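Local coordinates for protein c-di-GMP synthase (Capnocytophaga granulosa, PDB 6WT9) that makes the second messenger 3',3'-c-di-GMP from two molecules of GTP, as the cyclic dinucleotide synthase of a CBASS system that defends bacteria against phage, at residues E65-K68 against L69-D73; D73-D77 against V78-Y82. All coordinates share one frame; numbering follows the deposited sequence.

Contact 1 (E65-K68 against L69-D73); sequences EKVK and LHLQD
The carbonyl oxygen of K68 receives the shortest polar bond of the contact: Q72 N donates to K68 O over 2.9 Å. Three more bonds of the same i to i+4 kind precede it, from L69 N to E65 O, H70 N to K66 O and L71 N to V67 O, so this is the last full turn of helix 54-71. Beyond them the pattern tightens, D73 N reaching back three residues to H70 O at 3.2 Å as the chain leaves the helix.

The side chain of Q72 turns back over the same turn. Q72 CG, placed beside its own backbone N (chi1 -73°), sits 3.2 Å from K68 O, and the extended chain then carries the amide out to the lysine. K68 is itself fully stretched, and the two chains cross at a slant, with K68 CE 3.3 Å from Q72 NE2. This is a van der Waals meeting of a methylene with an amide nitrogen, and Y80 of strand 78-83 touches both side chains.

Elsewhere on the turn, H70 CD2 approaches K66 O to 3.1 Å, obliquely to the imidazole ring, at the carbonyl that already accepts H70 N. On the buried side V67 CG1 meets L71 CD1 at 4.2 Å, one helical turn apart, and both residues pack on L100 of strand 98-104.

The chemistry thus divides by side: the aliphatic V67 and L71 pack the helix against the sheet, the carbonyls of E65 to K68 each accept a regular helical bond, and the longer polar chains of K68 and Q72 make their closest approach to the tyrosine ring with carbon atoms, CE of K68 and CG of Q72.

Contact 2 (D73-D77 against V78-Y82); sequences DILLD and VEYQY
From D73 to D77 the chain runs as an irregular connection, and at V78 it enters strand 78-83. L75 and L76 are already extended, but D77 has positive phi and psi (60° and 45°), a left-handed conformation that turns the backbone just before the strand. The bend leaves L75 facing the first strand residues, and no direct polar bond joins the two segments.

L75 carries the apolar part of the contact. L75 points its CB toward the strand, and L75 CB lies 3.9 Å from V78 CG2. That methyl is the valine branch set between backbone N and carbonyl carbon, while CG1 stands beside the D77 carbonyl, with V78 CG1 3.4 Å from D77 O. The phenol of Y80 meets the same leucine: Y80 OH is 3.7 Å from L75 CB, and L75 CD1 reaches the same oxygen at 3.8 Å, approaching the ring obliquely.

A single water supplies the polar link. The water oxygen donates to L75 O at 2.9 Å and lies 2.7 Å from Y80 OH, at the edge of the tyrosine ring and in its plane. L75 and V78 also pack against V102 of strand 98-104 and N153 of helix 147-164, which places this bend between strand and helix. The connection leads from helix 54-71 into strand 78-83, which pairs antiparallel with strand 98-104 through backbone bonds of D77 with D105, E79 with I103 and Q81 with L101.

The water thus links the main chain of the connection to the tyrosine hydroxyl, which also rests on apolar carbon of the same leucine.

From the N terminus the chain reaches contact 1 at the end of helix 54-71, and contact 2 follows at once, the two sharing D73. They neither nest nor cross but are consecutive, one closing the last helical turn and the other the bend into strand 78-83. Together they form a helix-to-strand connection that folds back on itself: Y80 and Y82 of the strand return to touch K68, L71 and E65 of the helix. Strand 78-83 pairs antiparallel with strand 98-104, against which V67, L71, L75 and V78 pack; contact 1 holds the helix end, contact 2 joins the connection to the strand, and this shared packing brings both onto the nucleotidyltransferase sheet, with helix 147-164 covering the joint.

Contact 1 (E65-K68 against L69-D73)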
loop_
_atom_site.group_PDB
_atom_site.type_symbol
_atom_site.label_atom_id
_atom_site.label_comp_id
_atom_site.label_asym_id
_atom_site.label_seq_id
_atom_site.Cartn_x
_atom_site.Cartn_y
_atom_site.Cartn_z
ATOM N N GLU A 65 -7.675 -9.624 12.585
ATOM C CA GLU A 65 -8.815 -10.480 12.896
ATOM C C GLU A 65 -9.055 -10.551 14.398
ATOM O O GLU A 65 -10.206 -10.592 14.848
ATOM C CB GLU A 65 -8.589 -11.875 12.314
ATOM C CG GLU A 65 -9.827 -12.753 12.279
ATOM C CD GLU A 65 -10.972 -12.109 11.525
ATOM O OE1 GLU A 65 -11.954 -11.698 12.178
ATOM O OE2 GLU A 65 -10.886 -12.003 10.283
ATOM N N LYS A 66 -7.981 -10.562 15.191
ATOM C CA LYS A 66 -8.137 -10.563 16.642
ATOM C C LYS A 66 -8.710 -9.241 17.137
ATOM O O LYS A 66 -9.508 -9.221 18.081
ATOM C CB LYS A 66 -6.797 -10.855 17.316
ATOM C CG LYS A 66 -6.298 -12.279 17.118
ATOM C CD LYS A 66 -4.939 -12.475 17.777
ATOM C CE LYS A 66 -4.423 -13.891 17.587
ATOM N NZ LYS A 66 -5.313 -14.891 18.240
ATOM N N VAL A 67 -8.309 -8.127 16.520
ATOM C CA VAL A 67 -8.909 -6.839 16.861
ATOM C C VAL A 67 -10.402 -6.860 16.565
ATOM O O VAL A 67 -11.215 -6.357 17.351
ATOM C CB VAL A 67 -8.197 -5.699 16.106
ATOM C CG1 VAL A 67 -8.879 -4.370 16.378
ATOM C CG2 VAL A 67 -6.734 -5.639 16.502
ATOM N N LYS A 68 -10.786 -7.460 15.435
ATOM C CA LYS A 68 -12.197 -7.557 15.077
ATOM C C LYS A 68 -12.991 -8.321 16.132
ATOM O O LYS A 68 -14.091 -7.904 16.511
ATOM C CB LYS A 68 -12.333 -8.221 13.707
ATOM C CG LYS A 68 -13.759 -8.440 13.238
ATOM C CD LYS A 68 -13.775 -9.060 11.849
ATOM C CE LYS A 68 -15.186 -9.423 11.412
ATOM N NZ LYS A 68 -15.202 -10.035 10.053
ATOM N N LEU A 69 -12.445 -9.437 16.624
ATOM C CA LEU A 69 -13.169 -10.243 17.603
ATOM C C LEU A 69 -13.338 -9.499 18.922
ATOM O O LEU A 69 -14.364 -9.648 19.596
ATOM C CB LEU A 69 -12.452 -11.574 17.832
ATOM C CG LEU A 69 -12.397 -12.547 16.651
ATOM C CD1 LEU A 69 -11.792 -13.876 17.082
ATOM C CD2 LEU A 69 -13.779 -12.753 16.047
ATOM N N HIS A 70 -12.340 -8.704 19.315
ATOM C CA HIS A 70 -12.468 -7.919 20.537
ATOM C C HIS A 70 -13.528 -6.835 20.387
ATOM O O HIS A 70 -14.293 -6.574 21.324
ATOM C CB HIS A 70 -11.121 -7.304 20.917
ATOM C CG HIS A 70 -10.159 -8.281 21.517
ATOM N ND1 HIS A 70 -10.380 -8.891 22.734
ATOM C CD2 HIS A 70 -8.971 -8.753 21.071
ATOM C CE1 HIS A 70 -9.371 -9.698 23.010
ATOM N NE2 HIS A 70 -8.502 -9.632 22.017
ATOM N N LEU A 71 -13.589 -6.191 19.220
ATOM C CA LEU A 71 -14.601 -5.164 18.999
ATOM C C LEU A 71 -15.996 -5.763 18.877
ATOM O O LEU A 71 -16.984 -5.103 19.219
ATOM C CB LEU A 71 -14.256 -4.350 17.753
ATOM C CG LEU A 71 -12.992 -3.497 17.868
ATOM C CD1 LEU A 71 -12.752 -2.701 16.591
ATOM C CD2 LEU A 71 -13.089 -2.570 19.070
ATOM N N GLN A 72 -16.100 -7.004 18.400
ATOM C CA GLN A 72 -17.387 -7.688 18.350
ATOM C C GLN A 72 -17.923 -8.038 19.731
ATOM O O GLN A 72 -19.026 -8.586 19.827
ATOM C CB GLN A 72 -17.279 -8.953 17.497
ATOM C CG GLN A 72 -17.179 -8.676 16.006
ATOM C CD GLN A 72 -16.966 -9.933 15.189
ATOM O OE1 GLN A 72 -16.502 -10.950 15.703
ATOM N NE2 GLN A 72 -17.309 -9.871 13.907
ATOM N N ASP A 73 -17.173 -7.744 20.789
ATOM C CA ASP A 73 -17.639 -7.910 22.155
ATOM C C ASP A 73 -18.269 -6.645 22.726
ATOM O O ASP A 73 -18.718 -6.666 23.875
ATOM C CB ASP A 73 -16.484 -8.351 23.062
ATOM C CG ASP A 73 -16.003 -9.756 22.760
ATOM O OD1 ASP A 73 -16.630 -10.436 21.921
ATOM O OD2 ASP A 73 -14.995 -10.184 23.365
#

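Contact 2 (D73-D77 against V78-Y82)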
loop_
_atom_site.group_PDB
_atom_site.type_symbol
_atom_site.label_atom_id
_atom_site.label_comp_id
_atom_site.label_asym_id
_atom_site.label_seq_id
_atom_site.Cartn_x
_atom_site.Cartn_y
_atom_site.Cartn_z
ATOM N N ASP A 73 -17.173 -7.744 20.789
ATOM C CA ASP A 73 -17.639 -7.910 22.155
ATOM C C ASP A 73 -18.269 -6.645 22.726
ATOM O O ASP A 73 -18.718 -6.666 23.875
ATOM C CB ASP A 73 -16.484 -8.351 23.062
ATOM C CG ASP A 73 -16.003 -9.756 22.760
ATOM O OD1 ASP A 73 -16.630 -10.436 21.921
ATOM O OD2 ASP A 73 -14.995 -10.184 23.365
ATOM N N ILE A 74 -18.318 -5.547 21.966
ATOM C CA ILE A 74 -18.790 -4.287 22.532
ATOM C C ILE A 74 -19.526 -3.430 21.506
ATOM O O ILE A 74 -20.345 -2.581 21.875
ATOM C CB ILE A 74 -17.617 -3.512 23.165
ATOM C CG1 ILE A 74 -18.130 -2.360 24.033
ATOM C CG2 ILE A 74 -16.662 -3.005 22.093
ATOM C CD1 ILE A 74 -17.037 -1.598 24.747
ATOM N N LEU A 75 -19.263 -3.642 20.216
ATOM C CA LEU A 75 -19.830 -2.796 19.172
ATOM C C LEU A 75 -21.083 -3.424 18.570
ATOM O O LEU A 75 -21.153 -4.643 18.381
ATOM C CB LEU A 75 -18.808 -2.527 18.065
ATOM C CG LEU A 75 -17.579 -1.683 18.418
ATOM C CD1 LEU A 75 -16.751 -1.389 17.166
ATOM C CD2 LEU A 75 -17.981 -0.392 19.116
ATOM N N LEU A 76 -22.063 -2.579 18.258
ATOM C CA LEU A 76 -23.307 -2.994 17.627
ATOM C C LEU A 76 -23.535 -2.203 16.345
ATOM O O LEU A 76 -23.081 -1.063 16.211
ATOM C CB LEU A 76 -24.506 -2.794 18.564
ATOM C CG LEU A 76 -24.541 -3.599 19.862
ATOM C CD1 LEU A 76 -25.789 -3.255 20.663
ATOM C CD2 LEU A 76 -24.483 -5.086 19.567
ATOM N N ASP A 77 -24.247 -2.830 15.404
ATOM C CA ASP A 77 -24.676 -2.189 14.157
ATOM C C ASP A 77 -23.484 -1.711 13.328
ATOM O O ASP A 77 -23.472 -0.597 12.799
ATOM C CB ASP A 77 -25.641 -1.033 14.439
ATOM C CG ASP A 77 -26.765 -1.422 15.376
ATOM O OD1 ASP A 77 -27.342 -2.513 15.193
ATOM O OD2 ASP A 77 -27.069 -0.635 16.297
ATOM N N VAL A 78 -22.469 -2.570 13.210
ATOM C CA VAL A 78 -21.266 -2.251 12.451
ATOM C C VAL A 78 -20.872 -3.445 11.593
ATOM O O VAL A 78 -21.241 -4.589 11.864
ATOM C CB VAL A 78 -20.079 -1.850 13.359
ATOM C CG1 VAL A 78 -20.400 -0.585 14.139
ATOM C CG2 VAL A 78 -19.720 -2.993 14.301
ATOM N N GLU A 79 -20.111 -3.159 10.540
ATOM C CA GLU A 79 -19.496 -4.188 9.719
ATOM C C GLU A 79 -18.010 -3.883 9.589
ATOM O O GLU A 79 -17.597 -2.721 9.581
ATOM C CB GLU A 79 -20.151 -4.288 8.336
ATOM C CG GLU A 79 -19.890 -3.114 7.415
ATOM C CD GLU A 79 -20.572 -3.282 6.073
ATOM O OE1 GLU A 79 -21.813 -3.146 6.015
ATOM O OE2 GLU A 79 -19.871 -3.571 5.082
ATOM N N TYR A 80 -17.211 -4.940 9.502
ATOM C CA TYR A 80 -15.760 -4.835 9.548
ATOM C C TYR A 80 -15.172 -5.128 8.176
ATOM O O TYR A 80 -15.458 -6.175 7.586
ATOM C CB TYR A 80 -15.182 -5.795 10.589
ATOM C CG TYR A 80 -15.728 -5.576 11.980
ATOM C CD1 TYR A 80 -15.134 -4.665 12.841
ATOM C CD2 TYR A 80 -16.839 -6.280 12.430
ATOM C CE1 TYR A 80 -15.630 -4.458 14.114
ATOM C CE2 TYR A 80 -17.342 -6.078 13.702
ATOM C CZ TYR A 80 -16.732 -5.166 14.540
ATOM O OH TYR A 80 -17.225 -4.959 15.807
ATOM N N GLN A 81 -14.358 -4.202 7.674
ATOM C CA GLN A 81 -13.619 -4.379 6.434
ATOM C C GLN A 81 -12.167 -3.987 6.662
ATOM O O GLN A 81 -11.809 -3.399 7.686
ATOM C CB GLN A 81 -14.219 -3.550 5.287
ATOM C CG GLN A 81 -15.664 -3.888 4.955
ATOM C CD GLN A 81 -15.861 -5.346 4.588
ATOM O OE1 GLN A 81 -14.959 -5.997 4.063
ATOM N NE2 GLN A 81 -17.050 -5.865 4.869
ATOM N N TYR A 82 -11.323 -4.315 5.689
ATOM C CA TYR A 82 -9.902 -4.028 5.765
ATOM C C TYR A 82 -9.471 -3.157 4.594
ATOM O O TYR A 82 -10.001 -3.266 3.482
ATOM C CB TYR A 82 -9.071 -5.318 5.785
ATOM C CG TYR A 82 -9.284 -6.153 7.029
ATOM C CD1 TYR A 82 -10.196 -7.198 7.039
ATOM C CD2 TYR A 82 -8.578 -5.888 8.196
ATOM C CE1 TYR A 82 -10.396 -7.961 8.172
ATOM C CE2 TYR A 82 -8.770 -6.645 9.334
ATOM C CZ TYR A 82 -9.680 -7.679 9.318
ATOM O OH TYR A 82 -9.876 -8.436 10.449
HETATM O O HOH W 1 -19.618 -6.063 16.442
#